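Local structure of purine nucleoside phosphorylase (Schistosoma mansoni, 5KO5) at residues Y202-L212 with S247-N258; Q84-G92 with G220-I228. The protein catalyses the reversible phosphorolysis of purine nucleosides to the free base and ribose 1-phosphate, as a trimeric member of the phosphorylase superfamily. One frame throughout, in Å; residues are numbered along the deposited sequence.

Overall arrangement
Contacts 1 and 2 meet at the bound cytosine although their segments are far apart along the chain, a clear case of a ligand pocket assembled from distant parts of the sequence. Contact 1 lies near the rim of the chain, about 23 Å from its centre, whereas contact 2 is deeper, about 7 Å from it; the centres of the two contacts are about 22 Å apart. Segments 202-212 and 247-258 supply residues beside the N3 and amino group of the cytosine, and 220-228 supplies residues beside its carbonyl O2. The join is direct, Tyr202 CA lying 3.8 Å from Met221 CE. Both contacts also reach a neighbouring subunit, in keeping with the trimeric assembly.

Contact 1. Residues Y202-L212 with S247-N258; sequences YESPDESNMLL and SILDAENDVSIN. With CYT (6-aminopyrimidin-2(1H)-one), chain B.
Glu203 and Ser247 meet beside the bound cytosine, and the glutamate shows how a loop can deliver a carboxylate to a ligand. Its CB passes Ser208 OG at 3.7 Å. CG lies between the backbone N and the carbonyl carbon (chi1 61°), 3.1 Å from that same Ser208 OG and 3.9 Å from Ser247 OG, and a bend at chi2 (-88°) carries CD toward the cytosine. At the tip the two oxygens divide their work. OE1 accepts from cytosine N3 at 2.8 Å along a nearly straight bond (171°). OE2 accepts from the amino nitrogen N4, also at 2.8 Å, and offers its anti lone pair to Ser247 OG at 2.6 Å. Three bonds therefore fix the rotation of the carboxylate, and Asn245, which bonds to Ser247 OG through ND2 and to the cytosine through OD1, closes the polar network. A glutamate and an asparagine reading the base edge are characteristic of the trimeric nucleoside phosphorylases, and the arrangement here is consistent with that mode of recognition. Tyr202 stands with its ring edge toward the cytosine, while Ile257 CG2 sits over one ring face, 3.6 Å from the centroid, in a CH-pi contact. Beyond the pocket, helices 205-212 and 247-252 touch through the small Pro205 and Ala251, CB to CB. Ile248 CD1 lies against Ser208 O at 3.5 Å and against Leu212 CB. A water donates to both Asn209 OD1 and Ile248 O, bridging the helices. Helix 205-212 begins with a capping box between Ser204 and Glu207, whose side chains also bond to the second subunit.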
loop_
_atom_site.group_PDB
_atom_site.type_symbol
_atom_site.label_atom_id
_atom_site.label_comp_id
_atom_site.label_asym_id
_atom_site.label_seq_id
_atom_site.Cartn_x
_atom_site.Cartn_y
_atom_site.Cartn_z
ATOM N N TYR A 202 15.807 1.647 -1.212
ATOM C CA TYR A 202 16.114 0.962 0.032
ATOM C C TYR A 202 15.284 1.550 1.163
ATOM O O TYR A 202 14.848 2.707 1.112
ATOM C CB TYR A 202 17.611 1.080 0.351
ATOM C CG TYR A 202 18.466 0.211 -0.532
ATOM C CD1 TYR A 202 18.334 -1.170 -0.486
ATOM C CD2 TYR A 202 19.391 0.755 -1.415
ATOM C CE1 TYR A 202 19.109 -1.988 -1.292
ATOM C CE2 TYR A 202 20.175 -0.061 -2.230
ATOM C CZ TYR A 202 20.019 -1.425 -2.167
ATOM O OH TYR A 202 20.783 -2.245 -2.973
ATOM N N GLU A 203 15.052 0.733 2.174
ATOM C CA GLU A 203 14.405 1.201 3.387
ATOM C C GLU A 203 15.090 2.470 3.889
ATOM O O GLU A 203 16.322 2.542 3.965
ATOM C CB GLU A 203 14.469 0.080 4.436
ATOM C CG GLU A 203 15.885 -0.390 4.875
ATOM C CD GLU A 203 16.529 -1.498 4.030
ATOM O OE1 GLU A 203 16.122 -1.760 2.873
ATOM O OE2 GLU A 203 17.503 -2.110 4.548
ATOM N N SER A 204 14.291 3.499 4.177
ATOM C CA SER A 204 14.861 4.719 4.722
ATOM C C SER A 204 15.245 4.484 6.179
ATOM O O SER A 204 14.722 3.567 6.822
ATOM C CB SER A 204 13.850 5.857 4.628
ATOM O OG SER A 204 12.845 5.729 5.627
ATOM N N PRO A 205 16.159 5.296 6.726
ATOM C CA PRO A 205 16.531 5.108 8.139
ATOM C C PRO A 205 15.331 5.097 9.068
ATOM O O PRO A 205 15.285 4.314 10.025
ATOM C CB PRO A 205 17.478 6.286 8.418
ATOM C CG PRO A 205 18.119 6.565 7.090
ATOM C CD PRO A 205 17.049 6.254 6.041
ATOM N N ASP A 206 14.339 5.945 8.806
ATOM C CA ASP A 206 13.180 5.976 9.685
ATOM C C ASP A 206 12.216 4.832 9.426
ATOM O O ASP A 206 11.546 4.383 10.363
ATOM C CB ASP A 206 12.517 7.343 9.607
ATOM C CG ASP A 206 13.438 8.413 10.100
ATOM O OD1 ASP A 206 13.707 8.413 11.318
ATOM O OD2 ASP A 206 13.930 9.216 9.280
ATOM N N GLU A 207 12.137 4.345 8.185
ATOM C CA GLU A 207 11.418 3.098 7.940
ATOM C C GLU A 207 12.075 1.936 8.669
ATOM O O GLU A 207 11.385 1.113 9.286
ATOM C CB GLU A 207 11.331 2.828 6.438
ATOM C CG GLU A 207 10.397 3.825 5.747
ATOM C CD GLU A 207 10.635 3.962 4.265
ATOM O OE1 GLU A 207 11.491 3.255 3.700
ATOM O OE2 GLU A 207 9.962 4.815 3.657
ATOM N N SER A 208 13.410 1.866 8.640
ATOM C CA SER A 208 14.094 0.812 9.384
ATOM C C SER A 208 13.771 0.892 10.867
ATOM O O SER A 208 13.511 -0.132 11.509
ATOM C CB SER A 208 15.597 0.913 9.166
ATOM O OG SER A 208 15.894 0.648 7.808
ATOM N N ASN A 209 13.789 2.099 11.433
ATOM C CA ASN A 209 13.485 2.247 12.854
ATOM C C ASN A 209 12.058 1.825 13.165
ATOM O O ASN A 209 11.795 1.216 14.206
ATOM C CB ASN A 209 13.756 3.677 13.313
ATOM C CG ASN A 209 15.045 3.782 14.092
ATOM O OD1 ASN A 209 16.091 4.134 13.549
ATOM N ND2 ASN A 209 14.985 3.427 15.372
ATOM N N MET A 210 11.122 2.121 12.262
ATOM C CA MET A 210 9.758 1.652 12.444
ATOM C C MET A 210 9.699 0.129 12.430
ATOM O O MET A 210 9.039 -0.486 13.278
ATOM C CB MET A 210 8.867 2.225 11.347
ATOM C CG MET A 210 7.449 1.716 11.438
ATOM S SD MET A 210 6.420 2.300 10.089
ATOM C CE MET A 210 7.100 1.393 8.727
ATOM N N LEU A 211 10.404 -0.496 11.481
ATOM C CA LEU A 211 10.381 -1.957 11.381
ATOM C C LEU A 211 10.938 -2.606 12.635
ATOM O O LEU A 211 10.462 -3.665 13.067
ATOM C CB LEU A 211 11.185 -2.402 10.165
ATOM C CG LEU A 211 10.592 -1.937 8.841
ATOM C CD1 LEU A 211 11.439 -2.426 7.677
ATOM C CD2 LEU A 211 9.132 -2.393 8.695
ATOM N N LEU A 212 11.958 -1.994 13.225
ATOM C CA LEU A 212 12.461 -2.470 14.506
ATOM C C LEU A 212 11.349 -2.492 15.551
ATOM O O LEU A 212 11.143 -3.502 16.234
ATOM C CB LEU A 212 13.620 -1.589 14.952
ATOM C CG LEU A 212 14.172 -1.936 16.325
ATOM C CD1 LEU A 212 14.395 -3.433 16.382
ATOM C CD2 LEU A 212 15.458 -1.176 16.559
ATOM N N SER A 247 20.766 -2.317 8.742
ATOM C CA SER A 247 20.292 -0.977 8.425
ATOM C C SER A 247 20.121 -0.114 9.663
ATOM O O SER A 247 20.209 1.113 9.569
ATOM C CB SER A 247 18.995 -1.051 7.621
ATOM O OG SER A 247 19.211 -1.802 6.438
ATOM N N ILE A 248 19.854 -0.722 10.819
ATOM C CA ILE A 248 19.734 0.059 12.047
ATOM C C ILE A 248 21.094 0.607 12.449
ATOM O O ILE A 248 21.239 1.793 12.764
ATOM C CB ILE A 248 19.105 -0.795 13.167
ATOM C CG1 ILE A 248 17.624 -1.083 12.877
ATOM C CG2 ILE A 248 19.291 -0.123 14.535
ATOM C CD1 ILE A 248 16.734 0.150 12.850
ATOM N N LEU A 249 22.112 -0.254 12.424
ATOM C CA LEU A 249 23.470 0.180 12.712
ATOM C C LEU A 249 23.933 1.223 11.703
ATOM O O LEU A 249 24.536 2.236 12.078
ATOM C CB LEU A 249 24.393 -1.040 12.699
ATOM C CG LEU A 249 25.662 -1.063 13.536
ATOM C CD1 LEU A 249 25.355 -0.642 14.953
ATOM C CD2 LEU A 249 26.233 -2.474 13.508
ATOM N N ASP A 250 23.635 1.011 10.415
ATOM C CA ASP A 250 24.078 1.968 9.407
ATOM C C ASP A 250 23.428 3.332 9.622
ATOM O O ASP A 250 24.080 4.368 9.450
ATOM C CB ASP A 250 23.780 1.462 7.996
ATOM C CG ASP A 250 24.597 0.241 7.618
ATOM O OD1 ASP A 250 25.635 -0.023 8.272
ATOM O OD2 ASP A 250 24.193 -0.439 6.652
ATOM N N ALA A 251 22.142 3.354 9.992
ATOM C CA ALA A 251 21.498 4.632 10.295
ATOM C C ALA A 251 22.139 5.305 11.501
ATOM O O ALA A 251 22.314 6.530 11.515
ATOM C CB ALA A 251 20.000 4.432 10.513
ATOM N N GLU A 252 22.520 4.519 12.517
ATOM C CA GLU A 252 23.174 5.097 13.689
ATOM C C GLU A 252 24.534 5.687 13.345
ATOM O O GLU A 252 25.004 6.597 14.039
ATOM C CB GLU A 252 23.339 4.045 14.786
ATOM C CG GLU A 252 22.054 3.668 15.500
ATOM C CD GLU A 252 22.237 2.451 16.399
ATOM O OE1 GLU A 252 23.231 1.721 16.219
ATOM O OE2 GLU A 252 21.393 2.217 17.284
ATOM N N ASN A 253 25.172 5.190 12.286
ATOM C CA ASN A 253 26.509 5.609 11.902
ATOM C C ASN A 253 26.540 6.416 10.607
ATOM O O ASN A 253 27.625 6.664 10.075
ATOM C CB ASN A 253 27.415 4.387 11.770
ATOM C CG ASN A 253 27.724 3.742 13.101
ATOM O OD1 ASN A 253 28.222 4.391 14.027
ATOM N ND2 ASN A 253 27.487 2.435 13.190
ATOM N N ASP A 254 25.381 6.826 10.088
ATOM C CA ASP A 254 25.306 7.603 8.847
ATOM C C ASP A 254 26.030 6.910 7.693
ATOM O O ASP A 254 26.771 7.541 6.938
ATOM C CB ASP A 254 25.824 9.033 9.033
ATOM C CG ASP A 254 24.942 9.865 9.941
ATOM O OD1 ASP A 254 23.703 9.744 9.846
ATOM O OD2 ASP A 254 25.492 10.645 10.750
ATOM N N VAL A 255 25.823 5.600 7.562
ATOM C CA VAL A 255 26.443 4.794 6.514
ATOM C C VAL A 255 25.387 4.449 5.471
ATOM O O VAL A 255 24.283 3.998 5.811
ATOM C CB VAL A 255 27.093 3.521 7.089
ATOM C CG1 VAL A 255 27.474 2.549 5.974
ATOM C CG2 VAL A 255 28.313 3.883 7.920
ATOM N N SER A 256 25.739 4.624 4.201
ATOM C CA SER A 256 24.795 4.426 3.112
ATOM C C SER A 256 24.598 2.946 2.811
ATOM O O SER A 256 25.461 2.109 3.084
ATOM C CB SER A 256 25.326 5.100 1.851
ATOM O OG SER A 256 26.537 4.486 1.441
ATOM N N ILE A 257 23.444 2.637 2.233
ATOM C CA ILE A 257 23.141 1.322 1.675
ATOM C C ILE A 257 23.338 1.411 0.169
ATOM O O ILE A 257 22.952 2.409 -0.452
ATOM C CB ILE A 257 21.687 0.928 2.002
ATOM C CG1 ILE A 257 21.401 1.054 3.510
ATOM C CG2 ILE A 257 21.389 -0.480 1.495
ATOM C CD1 ILE A 257 19.945 0.766 3.885
ATOM N N ASN A 258 23.928 0.380 -0.433
ATOM C CA ASN A 258 24.360 0.499 -1.816
ATOM C C ASN A 258 24.339 -0.869 -2.493
ATOM O O ASN A 258 24.791 -1.857 -1.909
ATOM C CB ASN A 258 25.766 1.119 -1.811
ATOM C CG ASN A 258 26.405 1.134 -3.165
ATOM O OD1 ASN A 258 27.084 0.187 -3.539
ATOM N ND2 ASN A 258 26.212 2.218 -3.905
HETATM N N3 CYT B . 17.609 -3.823 1.622
HETATM C C4 CYT B . 18.899 -3.993 1.914
HETATM N N1 CYT B . 17.804 -5.481 -0.069
HETATM C C2 CYT B . 17.033 -4.543 0.625
HETATM O O2 CYT B . 15.851 -4.369 0.311
HETATM N N4 CYT B . 19.413 -3.245 2.897
HETATM C C5 CYT B . 19.702 -4.953 1.223
HETATM C C6 CYT B . 19.118 -5.661 0.246
HETATM O O HOH W 1 18.989 3.415 13.762
#

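Contact 2. Residues Q84-G92 with G220-I228; sequences QGRLHMYEG and GMSTVPEVI. With CYT (6-aminopyrimidin-2(1H)-one), chain B.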
loop_
_atom_site.group_PDB
_atom_site.type_symbol
_atom_site.label_atom_id
_atom_site.label_comp_id
_atom_site.label_asym_id
_atom_site.label_seq_id
_atom_site.Cartn_x
_atom_site.Cartn_y
_atom_site.Cartn_z
ATOM N N GLN A 84 16.109 -18.392 -13.756
ATOM C CA GLN A 84 17.334 -17.624 -13.931
ATOM C C GLN A 84 16.919 -16.245 -14.433
ATOM O O GLN A 84 16.649 -16.058 -15.621
ATOM C CB GLN A 84 18.257 -18.323 -14.921
ATOM C CG GLN A 84 19.633 -17.715 -14.987
ATOM C CD GLN A 84 20.519 -18.460 -15.942
ATOM O OE1 GLN A 84 20.153 -18.693 -17.095
ATOM N NE2 GLN A 84 21.690 -18.857 -15.466
ATOM N N GLY A 85 16.865 -15.280 -13.524
ATOM C CA GLY A 85 16.263 -14.006 -13.854
ATOM C C GLY A 85 14.928 -13.862 -13.154
ATOM O O GLY A 85 13.864 -14.118 -13.723
ATOM N N ARG A 86 14.998 -13.457 -11.897
ATOM C CA ARG A 86 13.833 -13.343 -11.041
ATOM C C ARG A 86 12.965 -12.157 -11.462
ATOM O O ARG A 86 13.461 -11.131 -11.927
ATOM C CB ARG A 86 14.343 -13.098 -9.628
ATOM C CG ARG A 86 13.324 -13.116 -8.566
ATOM C CD ARG A 86 14.051 -12.976 -7.268
ATOM N NE ARG A 86 13.219 -13.387 -6.156
ATOM C CZ ARG A 86 13.702 -13.669 -4.959
ATOM N NH1 ARG A 86 15.010 -13.577 -4.740
ATOM N NH2 ARG A 86 12.882 -14.038 -3.994
ATOM N N LEU A 87 11.658 -12.303 -11.288
ATOM C CA LEU A 87 10.721 -11.225 -11.570
ATOM C C LEU A 87 10.414 -10.504 -10.264
ATOM O O LEU A 87 9.878 -11.109 -9.331
ATOM C CB LEU A 87 9.438 -11.781 -12.176
ATOM C CG LEU A 87 9.634 -12.689 -13.388
ATOM C CD1 LEU A 87 8.290 -13.273 -13.791
ATOM C CD2 LEU A 87 10.255 -11.917 -14.526
ATOM N N HIS A 88 10.727 -9.210 -10.200
ATOM C CA HIS A 88 10.510 -8.404 -9.001
ATOM C C HIS A 88 9.376 -7.413 -9.219
ATOM O O HIS A 88 9.274 -6.787 -10.278
ATOM C CB HIS A 88 11.762 -7.602 -8.669
ATOM C CG HIS A 88 12.903 -8.428 -8.164
ATOM N ND1 HIS A 88 13.947 -8.834 -8.971
ATOM C CD2 HIS A 88 13.190 -8.876 -6.921
ATOM C CE1 HIS A 88 14.812 -9.525 -8.248
ATOM N NE2 HIS A 88 14.377 -9.566 -7.001
ATOM N N MET A 89 8.540 -7.237 -8.193
ATOM C CA MET A 89 7.359 -6.396 -8.366
ATOM C C MET A 89 7.713 -4.919 -8.505
ATOM O O MET A 89 6.961 -4.179 -9.150
ATOM C CB MET A 89 6.316 -6.701 -7.282
ATOM C CG MET A 89 5.894 -8.179 -7.357
ATOM S SD MET A 89 4.260 -8.571 -6.703
ATOM C CE MET A 89 3.207 -7.724 -7.871
ATOM N N TYR A 90 8.862 -4.486 -7.984
ATOM C CA TYR A 90 9.251 -3.089 -8.183
ATOM C C TYR A 90 9.531 -2.771 -9.642
ATOM O O TYR A 90 9.628 -1.589 -9.982
ATOM C CB TYR A 90 10.441 -2.678 -7.297
ATOM C CG TYR A 90 11.667 -3.549 -7.456
ATOM C CD1 TYR A 90 12.432 -3.515 -8.617
ATOM C CD2 TYR A 90 12.058 -4.407 -6.442
ATOM C CE1 TYR A 90 13.542 -4.330 -8.769
ATOM C CE2 TYR A 90 13.165 -5.221 -6.585
ATOM C CZ TYR A 90 13.903 -5.174 -7.748
ATOM O OH TYR A 90 14.990 -6.000 -7.880
ATOM N N GLU A 91 9.698 -3.779 -10.502
ATOM C CA GLU A 91 9.857 -3.512 -11.930
ATOM C C GLU A 91 8.547 -3.152 -12.607
ATOM O O GLU A 91 8.567 -2.694 -13.755
ATOM C CB GLU A 91 10.428 -4.732 -12.652
ATOM C CG GLU A 91 11.862 -5.000 -12.344
ATOM C CD GLU A 91 12.829 -3.959 -12.941
ATOM O OE1 GLU A 91 12.518 -3.288 -13.961
ATOM O OE2 GLU A 91 13.925 -3.842 -12.387
ATOM N N GLY A 92 7.419 -3.362 -11.938
ATOM C CA GLY A 92 6.119 -3.099 -12.506
ATOM C C GLY A 92 5.386 -4.320 -13.008
ATOM O O GLY A 92 4.292 -4.171 -13.563
ATOM N N GLY A 220 13.281 -6.647 2.808
ATOM C CA GLY A 220 13.737 -6.753 1.435
ATOM C C GLY A 220 12.575 -6.555 0.492
ATOM O O GLY A 220 11.442 -6.319 0.917
ATOM N N MET A 221 12.869 -6.692 -0.802
ATOM C CA MET A 221 11.962 -6.268 -1.866
ATOM C C MET A 221 11.426 -7.431 -2.696
ATOM O O MET A 221 10.970 -7.226 -3.828
ATOM C CB MET A 221 12.634 -5.245 -2.780
ATOM C CG MET A 221 13.241 -4.061 -2.069
ATOM S SD MET A 221 14.120 -3.020 -3.246
ATOM C CE MET A 221 14.989 -1.946 -2.101
ATOM N N SER A 222 11.456 -8.644 -2.168
ATOM C CA SER A 222 11.084 -9.785 -2.988
ATOM C C SER A 222 10.453 -10.837 -2.093
ATOM O O SER A 222 10.062 -10.555 -0.956
ATOM C CB SER A 222 12.321 -10.345 -3.708
ATOM O OG SER A 222 13.188 -10.958 -2.776
ATOM N N THR A 223 10.354 -12.051 -2.637
ATOM C CA THR A 223 10.159 -13.293 -1.893
ATOM C C THR A 223 8.719 -13.510 -1.449
ATOM O O THR A 223 8.128 -14.542 -1.771
ATOM C CB THR A 223 11.147 -13.386 -0.733
ATOM O OG1 THR A 223 12.475 -13.390 -1.283
ATOM C CG2 THR A 223 10.932 -14.671 0.059
ATOM N N VAL A 224 8.140 -12.559 -0.720
ATOM C CA VAL A 224 6.770 -12.677 -0.225
ATOM C C VAL A 224 5.759 -12.953 -1.342
ATOM O O VAL A 224 4.882 -13.811 -1.158
ATOM C CB VAL A 224 6.407 -11.481 0.674
ATOM C CG1 VAL A 224 4.906 -11.431 0.960
ATOM C CG2 VAL A 224 7.204 -11.553 1.980
ATOM N N PRO A 225 5.835 -12.310 -2.514
ATOM C CA PRO A 225 4.857 -12.653 -3.569
ATOM C C PRO A 225 4.955 -14.104 -3.998
ATOM O O PRO A 225 3.933 -14.796 -4.096
ATOM C CB PRO A 225 5.201 -11.676 -4.709
ATOM C CG PRO A 225 5.854 -10.490 -3.986
ATOM C CD PRO A 225 6.659 -11.138 -2.885
ATOM N N GLU A 226 6.181 -14.595 -4.182
ATOM C CA GLU A 226 6.363 -15.983 -4.599
ATOM C C GLU A 226 5.914 -16.938 -3.513
ATOM O O GLU A 226 5.306 -17.976 -3.814
ATOM C CB GLU A 226 7.834 -16.245 -4.930
ATOM C CG GLU A 226 8.328 -15.527 -6.154
ATOM C CD GLU A 226 9.072 -14.255 -5.827
ATOM O OE1 GLU A 226 8.620 -13.530 -4.926
ATOM O OE2 GLU A 226 10.107 -13.978 -6.475
ATOM N N VAL A 227 6.228 -16.624 -2.250
ATOM C CA VAL A 227 5.789 -17.443 -1.125
ATOM C C VAL A 227 4.276 -17.588 -1.124
ATOM O O VAL A 227 3.742 -18.681 -0.896
ATOM C CB VAL A 227 6.287 -16.844 0.207
ATOM C CG1 VAL A 227 5.647 -17.572 1.381
ATOM C CG2 VAL A 227 7.807 -16.920 0.302
ATOM N N ILE A 228 3.561 -16.488 -1.369
ATOM C CA ILE A 228 2.106 -16.523 -1.307
ATOM C C ILE A 228 1.539 -17.350 -2.450
ATOM O O ILE A 228 0.626 -18.154 -2.247
ATOM C CB ILE A 228 1.553 -15.092 -1.266
ATOM C CG1 ILE A 228 1.845 -14.496 0.112
ATOM C CG2 ILE A 228 0.053 -15.055 -1.589
ATOM C CD1 ILE A 228 1.524 -12.996 0.239
HETATM N N3 CYT B . 17.609 -3.823 1.622
HETATM C C4 CYT B . 18.899 -3.993 1.914
HETATM N N1 CYT B . 17.804 -5.481 -0.069
HETATM C C2 CYT B . 17.033 -4.543 0.625
HETATM O O2 CYT B . 15.851 -4.369 0.311
HETATM N N4 CYT B . 19.413 -3.245 2.897
HETATM C C5 CYT B . 19.702 -4.953 1.223
HETATM C C6 CYT B . 19.118 -5.661 0.246
HETATM O O HOH W 2 9.115 -13.752 -8.920
HETATM O O HOH W 3 9.706 -11.191 -6.142
HETATM O O HOH W 4 8.837 -8.722 -5.690
HETATM O O HOH W 5 9.101 -5.511 -5.252
#
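Arg86 and Glu226 form a salt bridge within this buried contact. The arginine chain runs out fully extended, CG anti to the backbone N (chi1 -173°), and NE points at Glu226 OE2 over 3.2 Å, almost straight (170°). The oxygen lies in the guanidinium plane but is itself approached on its syn side from somewhat out of the carboxylate plane. NH2 reaches Thr223 OG1 at 2.8 Å in a weak, bent bond, while Ser222 OG rests over one guanidinium face, 3.2 Å above the plane. Thr116 O takes NH1, so the guanidinium is held from several directions; Thr223 OG1 has its firmer partner in Asn117. The tight packing lies in three places: Ser222 CB meets the edge of the His88 ring at CD2, 3.6 Å away; Met89 SD slides past Pro225 CG (3.7 Å); and Met221 CB abuts the edge of the Tyr90 ring, its sulfur oblique to that ring in a Met-aromatic contact. Between these close pieces the segments are bridged by water instead. Two waters accept from Met89 N and, weakly, Tyr90 N, and donate to Met221 O; another donates to Leu87 O and, weakly, to Glu226 OE2, so the salt-bridge oxygen also takes water. On the cytosine side Met221 CE stands 3.5 Å from O2 of the base, and Phe161 of the second subunit meets the Tyr90 ring edge to face. Ser222 also approaches a 1,2-ethanediol, probably from the crystallisation liquor; the grouping of Arg86, His88 and Ser222 is consistent with the phosphate-binding site of trimeric purine nucleoside phosphorylases.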